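Local structure of protoporphyrinogen oxidase (Exiguobacterium sibiricum, 3LOV) at residues T33-G38 / E250-T255. The protein probably oxidises coproporphyrinogen III to coproporphyrin III with molecular oxygen in heme b biosynthesis, using a bound FAD cofactor. Residues are numbered along the deposited sequence; the frame is centred on the assembly and turned at random. Where two conformers were deposited one is given.
Sequences TLLEAG and EIRLET. With FAD (flavin-adenine dinucleotide), chain B.
Strands 33-35 and 250-252 pair in parallel, with Thr33 beside Glu250, Leu34 beside Ile251 and Leu35 beside Arg252. Their axes lie 4.7 Å apart at an angle of 15°. The hydrogen bonds alternate in the parallel manner: Leu34 N donates to Glu250 O, Leu34 O accepts from Arg252 N, and Glu36 N then reaches Arg252 O. Beyond the strands hydrogen bonding goes on, but the one-to-one register is lost. The chain turns at Glu254, whose phi is positive (48°). Glu36 O receives Thr255 N at 2.8 Å, and Gly38 O receives Glu254 N from above the carbonyl plane. Within the turn, Thr255 OG1 donates to Leu253 O.

On one face, Leu35 and Arg252 run side by side. Leu35 CD2 is 4.0 Å from Arg252 CG and also lies over one face of the guanidinium, offset toward its rim. Arg252 NH1 continues to a salt bridge with Glu276. A water joins Thr33 OG1 to Glu250 OE1, doubtfully, as Glu250 has two conformers. On the other face, Leu34 CB packs on Ile251 CD1.

Glu36 CG touches Leu253 CD2 at 3.9 Å. With CG anti to the backbone N (chi1 167°) and a bend at chi2, its carboxylate grips both adenosine ribose hydroxyls: OE1 accepts from FAD O3B at 2.5 Å, OE2 from FAD O2B at 2.6 Å. Gly12 N also bonds OE1, and Gly38 N bonds OE2 on its anti side. Glu36 is the ribose-binding acidic residue just beyond the second strand of the Rossmann-type fold. Strand 250-252 edges the parallel sheet. Strand 6-10 flanks strand 31-35 on its opposite side, and the glycine loop with Gly12 joins it to helix 14-26.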
ATOM      1  N   THR A  33     -14.807  21.273  -8.186  1.00 22.22           N
ATOM      2  CA  THR A  33     -15.442  20.974  -6.908  1.00 22.54           C
ATOM      3  C   THR A  33     -15.039  19.570  -6.476  1.00 21.99           C
ATOM      4  O   THR A  33     -14.951  18.661  -7.317  1.00 21.07           O
ATOM      5  CB  THR A  33     -16.969  21.090  -7.010  1.00 24.90           C
ATOM      6  OG1 THR A  33     -17.316  22.413  -7.448  1.00 23.77           O
ATOM      7  CG2 THR A  33     -17.654  20.787  -5.651  1.00 21.19           C
ATOM      8  N   LEU A  34     -14.750  19.412  -5.188  1.00 20.02           N
ATOM      9  CA  LEU A  34     -14.390  18.103  -4.626  1.00 22.63           C
ATOM     10  C   LEU A  34     -15.381  17.728  -3.542  1.00 21.43           C
ATOM     11  O   LEU A  34     -15.534  18.453  -2.539  1.00 16.94           O
ATOM     12  CB  LEU A  34     -12.979  18.103  -4.059  1.00 25.15           C
ATOM     13  CG  LEU A  34     -12.413  16.742  -3.632  1.00 21.51           C
ATOM     14  CD1 LEU A  34     -10.897  16.647  -3.915  1.00 21.58           C
ATOM     15  CD2 LEU A  34     -12.751  16.411  -2.175  1.00 18.29           C
ATOM     16  N   LEU A  35     -16.034  16.586  -3.757  1.00 18.21           N
ATOM     17  CA  LEU A  35     -16.985  15.995  -2.803  1.00 18.03           C
ATOM     18  C   LEU A  35     -16.328  14.886  -1.969  1.00 17.71           C
ATOM     19  O   LEU A  35     -15.851  13.858  -2.505  1.00 21.49           O
ATOM     20  CB  LEU A  35     -18.168  15.418  -3.574  1.00 17.01           C
ATOM     21  CG  LEU A  35     -18.932  16.341  -4.565  1.00 23.57           C
ATOM     22  CD1 LEU A  35     -20.112  15.593  -5.296  1.00 18.26           C
ATOM     23  CD2 LEU A  35     -19.442  17.555  -3.828  1.00 15.31           C
ATOM     24  N   GLU A  36     -16.321  15.077  -0.656  1.00 16.18           N
ATOM     25  CA  GLU A  36     -15.816  14.080   0.293  1.00 19.36           C
ATOM     26  C   GLU A  36     -16.972  13.626   1.175  1.00 19.18           C
ATOM     27  O   GLU A  36     -17.658  14.468   1.723  1.00 19.67           O
ATOM     28  CB  GLU A  36     -14.708  14.696   1.155  1.00 15.97           C
ATOM     29  CG  GLU A  36     -14.285  13.908   2.386  1.00 18.94           C
ATOM     30  CD  GLU A  36     -13.989  12.413   2.141  1.00 18.37           C
ATOM     31  OE1 GLU A  36     -13.272  12.082   1.182  1.00 20.95           O
ATOM     32  OE2 GLU A  36     -14.432  11.577   2.959  1.00 24.78           O
ATOM     33  N   ALA A  37     -17.174  12.313   1.314  1.00 17.98           N
ATOM     34  CA  ALA A  37     -18.304  11.781   2.084  1.00 18.98           C
ATOM     35  C   ALA A  37     -18.239  12.040   3.582  1.00 19.08           C
ATOM     36  O   ALA A  37     -19.263  12.168   4.220  1.00 21.86           O
ATOM     37  CB  ALA A  37     -18.455  10.307   1.858  1.00 18.15           C
ATOM     38  N   GLY A  38     -17.049  12.081   4.155  1.00 18.48           N
ATOM     39  CA  GLY A  38     -16.920  12.089   5.622  1.00 19.31           C
ATOM     40  C   GLY A  38     -16.564  13.447   6.187  1.00 18.89           C
ATOM     41  O   GLY A  38     -16.609  14.482   5.512  1.00 20.28           O
ATOM     42  N   GLU A 250     -13.405  24.109  -4.784  1.00 25.23           N
ATOM     43  CA  GLU A 250     -14.340  24.102  -3.665  0.70 25.90           C
ATOM     44  C   GLU A 250     -14.396  22.707  -3.033  1.00 26.30           C
ATOM     45  O   GLU A 250     -14.719  21.742  -3.701  1.00 25.62           O
ATOM     46  CB  GLU A 250     -15.722  24.489  -4.138  0.70 26.31           C
ATOM     47  CG  GLU A 250     -16.660  24.849  -2.979  0.70 37.18           C
ATOM     48  CD  GLU A 250     -18.124  24.689  -3.329  0.70 44.53           C
ATOM     49  OE1 GLU A 250     -18.446  24.576  -4.532  0.70 48.68           O
ATOM     50  OE2 GLU A 250     -18.956  24.677  -2.399  0.70 50.86           O
ATOM     51  N   ILE A 251     -14.081  22.606  -1.736  1.00 25.72           N
ATOM     52  CA  ILE A 251     -14.056  21.315  -1.035  1.00 25.26           C
ATOM     53  C   ILE A 251     -15.352  21.182  -0.249  1.00 27.14           C
ATOM     54  O   ILE A 251     -15.589  21.992   0.645  1.00 24.09           O
ATOM     55  CB  ILE A 251     -12.909  21.201   0.024  1.00 23.46           C
ATOM     56  CG1 ILE A 251     -11.514  21.510  -0.556  1.00 25.65           C
ATOM     57  CG2 ILE A 251     -12.969  19.847   0.718  1.00 21.94           C
ATOM     58  CD1 ILE A 251     -10.796  20.405  -1.106  1.00 29.94           C
ATOM     59  N   ARG A 252     -16.161  20.154  -0.524  1.00 24.51           N
ATOM     60  CA  ARG A 252     -17.372  19.934   0.277  1.00 26.12           C
ATOM     61  C   ARG A 252     -17.212  18.696   1.149  1.00 22.33           C
ATOM     62  O   ARG A 252     -17.196  17.578   0.645  1.00 23.83           O
ATOM     63  CB  ARG A 252     -18.622  19.785  -0.606  1.00 26.69           C
ATOM     64  CG  ARG A 252     -18.805  20.842  -1.731  1.00 35.60           C
ATOM     65  CD  ARG A 252     -19.991  21.766  -1.519  1.00 45.22           C
ATOM     66  NE  ARG A 252     -21.276  21.070  -1.554  1.00 47.96           N
ATOM     67  CZ  ARG A 252     -21.977  20.805  -2.656  1.00 57.74           C
ATOM     68  NH1 ARG A 252     -21.531  21.161  -3.860  1.00 51.44           N
ATOM     69  NH2 ARG A 252     -23.138  20.152  -2.552  1.00 63.11           N
ATOM     70  N   LEU A 253     -17.103  18.881   2.446  1.00 20.86           N
ATOM     71  CA  LEU A 253     -17.023  17.737   3.355  1.00 22.18           C
ATOM     72  C   LEU A 253     -18.446  17.238   3.651  1.00 22.26           C
ATOM     73  O   LEU A 253     -19.431  17.907   3.346  1.00 24.15           O
ATOM     74  CB  LEU A 253     -16.312  18.124   4.649  1.00 22.06           C
ATOM     75  CG  LEU A 253     -14.858  18.560   4.580  1.00 26.48           C
ATOM     76  CD1 LEU A 253     -14.431  19.056   5.977  1.00 18.13           C
ATOM     77  CD2 LEU A 253     -13.933  17.442   4.040  1.00 25.33           C
ATOM     78  N   GLU A 254     -18.541  16.072   4.257  1.00 19.96           N
ATOM     79  CA  GLU A 254     -19.813  15.484   4.618  1.00 21.06           C
ATOM     80  C   GLU A 254     -20.787  15.527   3.440  1.00 20.49           C
ATOM     81  O   GLU A 254     -21.940  15.808   3.635  1.00 21.24           O
ATOM     82  CB  GLU A 254     -20.424  16.216   5.835  1.00 22.48           C
ATOM     83  CG  GLU A 254     -19.587  16.186   7.093  1.00 21.84           C
ATOM     84  CD  GLU A 254     -19.636  14.863   7.872  1.00 20.92           C
ATOM     85  OE1 GLU A 254     -20.266  13.893   7.434  1.00 22.46           O
ATOM     86  OE2 GLU A 254     -19.007  14.775   8.943  1.00 28.91           O
ATOM     87  N   THR A 255     -20.320  15.267   2.221  1.00 19.20           N
ATOM     88  CA  THR A 255     -21.171  15.312   1.052  1.00 20.22           C
ATOM     89  C   THR A 255     -20.913  14.106   0.170  1.00 19.05           C
ATOM     90  O   THR A 255     -20.257  14.196  -0.846  1.00 19.89           O
ATOM     91  CB  THR A 255     -20.988  16.595   0.268  1.00 24.71           C
ATOM     92  OG1 THR A 255     -21.054  17.697   1.166  1.00 21.20           O
ATOM     93  CG2 THR A 255     -22.077  16.741  -0.793  1.00 26.73           C
TER
HETATM   94  PA  FAD B 500      -8.757   6.525   0.144  1.00 17.82           P
HETATM   95  O1A FAD B 500      -7.637   6.971   1.021  1.00 18.79           O
HETATM   96  O2A FAD B 500      -9.514   5.305   0.518  1.00 15.01           O
HETATM   97  O5B FAD B 500      -9.783   7.732  -0.007  1.00 20.72           O
HETATM   98  C5B FAD B 500     -11.086   7.566  -0.505  1.00 16.19           C
HETATM   99  C4B FAD B 500     -11.893   8.810  -0.116  1.00 16.20           C
HETATM  100  O4B FAD B 500     -13.167   8.810  -0.764  1.00 15.61           O
HETATM  101  C3B FAD B 500     -12.104   8.869   1.383  1.00 16.44           C
HETATM  102  O3B FAD B 500     -11.827  10.157   1.903  1.00 14.25           O
HETATM  103  C2B FAD B 500     -13.567   8.486   1.488  1.00 17.01           C
HETATM  104  O2B FAD B 500     -14.206   9.062   2.572  1.00 15.72           O
HETATM  105  C1B FAD B 500     -14.150   9.039   0.205  1.00 17.25           C
HETATM  106  N9A FAD B 500     -15.415   8.430  -0.235  1.00 17.90           N
HETATM  107  C8A FAD B 500     -15.893   7.141  -0.143  1.00 21.99           C
HETATM  108  N7A FAD B 500     -17.128   7.065  -0.703  1.00 16.36           N
HETATM  109  C5A FAD B 500     -17.449   8.315  -1.155  1.00 19.04           C
HETATM  110  C6A FAD B 500     -18.553   8.849  -1.824  1.00 21.65           C
HETATM  111  N6A FAD B 500     -19.580   8.082  -2.183  1.00 16.43           N
HETATM  112  N1A FAD B 500     -18.573  10.195  -2.150  1.00 16.90           N
HETATM  113  C2A FAD B 500     -17.498  10.999  -1.860  1.00 18.13           C
HETATM  114  N3A FAD B 500     -16.394  10.464  -1.222  1.00 17.02           N
HETATM  115  C4A FAD B 500     -16.385   9.164  -0.863  1.00 20.86           C
HETATM  116  N1  FAD B 500       0.803   3.052   0.681  1.00 22.22           N
HETATM  117  C2  FAD B 500       2.111   3.447   0.751  1.00 22.51           C
HETATM  118  O2  FAD B 500       2.642   4.041  -0.197  1.00 15.26           O
HETATM  119  N3  FAD B 500       2.846   3.159   1.873  1.00 19.80           N
HETATM  120  C4  FAD B 500       2.330   2.477   2.915  1.00 23.54           C
HETATM  121  O4  FAD B 500       3.030   2.285   3.892  1.00 24.44           O
HETATM  122  C4X FAD B 500       1.025   2.035   2.860  1.00 22.14           C
HETATM  123  N5  FAD B 500       0.475   1.375   3.946  1.00 18.13           N
HETATM  124  C5X FAD B 500      -0.857   0.960   3.870  1.00 26.05           C
HETATM  125  C6  FAD B 500      -1.426   0.258   4.938  1.00 25.58           C
HETATM  126  C7  FAD B 500      -2.763  -0.167   4.872  1.00 27.01           C
HETATM  127  C7M FAD B 500      -3.370  -0.913   6.025  1.00 27.99           C
HETATM  128  C8  FAD B 500      -3.554   0.141   3.750  1.00 23.91           C
HETATM  129  C8M FAD B 500      -4.999  -0.309   3.631  1.00 23.18           C
HETATM  130  C9  FAD B 500      -3.004   0.853   2.688  1.00 18.94           C
HETATM  131  C9A FAD B 500      -1.653   1.266   2.729  1.00 17.41           C
HETATM  132  N10 FAD B 500      -1.096   1.980   1.661  1.00 16.08           N
HETATM  133  C10 FAD B 500       0.252   2.354   1.733  1.00 21.87           C
HETATM  134  C1' FAD B 500      -1.859   2.326   0.405  1.00 17.38           C
HETATM  135  C2' FAD B 500      -2.404   3.769   0.540  1.00 19.51           C
HETATM  136  O2' FAD B 500      -3.292   3.805   1.595  1.00 20.77           O
HETATM  137  C3' FAD B 500      -3.124   4.265  -0.721  1.00 16.92           C
HETATM  138  O3' FAD B 500      -2.101   4.527  -1.673  1.00 30.23           O
HETATM  139  C4' FAD B 500      -3.940   5.574  -0.563  1.00 19.29           C
HETATM  140  O4' FAD B 500      -4.383   5.877   0.746  1.00 26.01           O
HETATM  141  C5' FAD B 500      -5.203   5.544  -1.402  1.00 22.86           C
HETATM  142  O5' FAD B 500      -5.821   6.804  -1.341  1.00 20.38           O
HETATM  143  P   FAD B 500      -7.131   7.055  -2.187  1.00 14.00           P
HETATM  144  O1P FAD B 500      -7.084   6.384  -3.534  1.00 15.72           O
HETATM  145  O2P FAD B 500      -7.564   8.501  -2.198  1.00 17.71           O
HETATM  146  O3P FAD B 500      -8.282   6.236  -1.362  1.00 13.66           O
HETATM  147  O   HOH W   1     -19.714  23.404  -7.117  1.00 42.07           O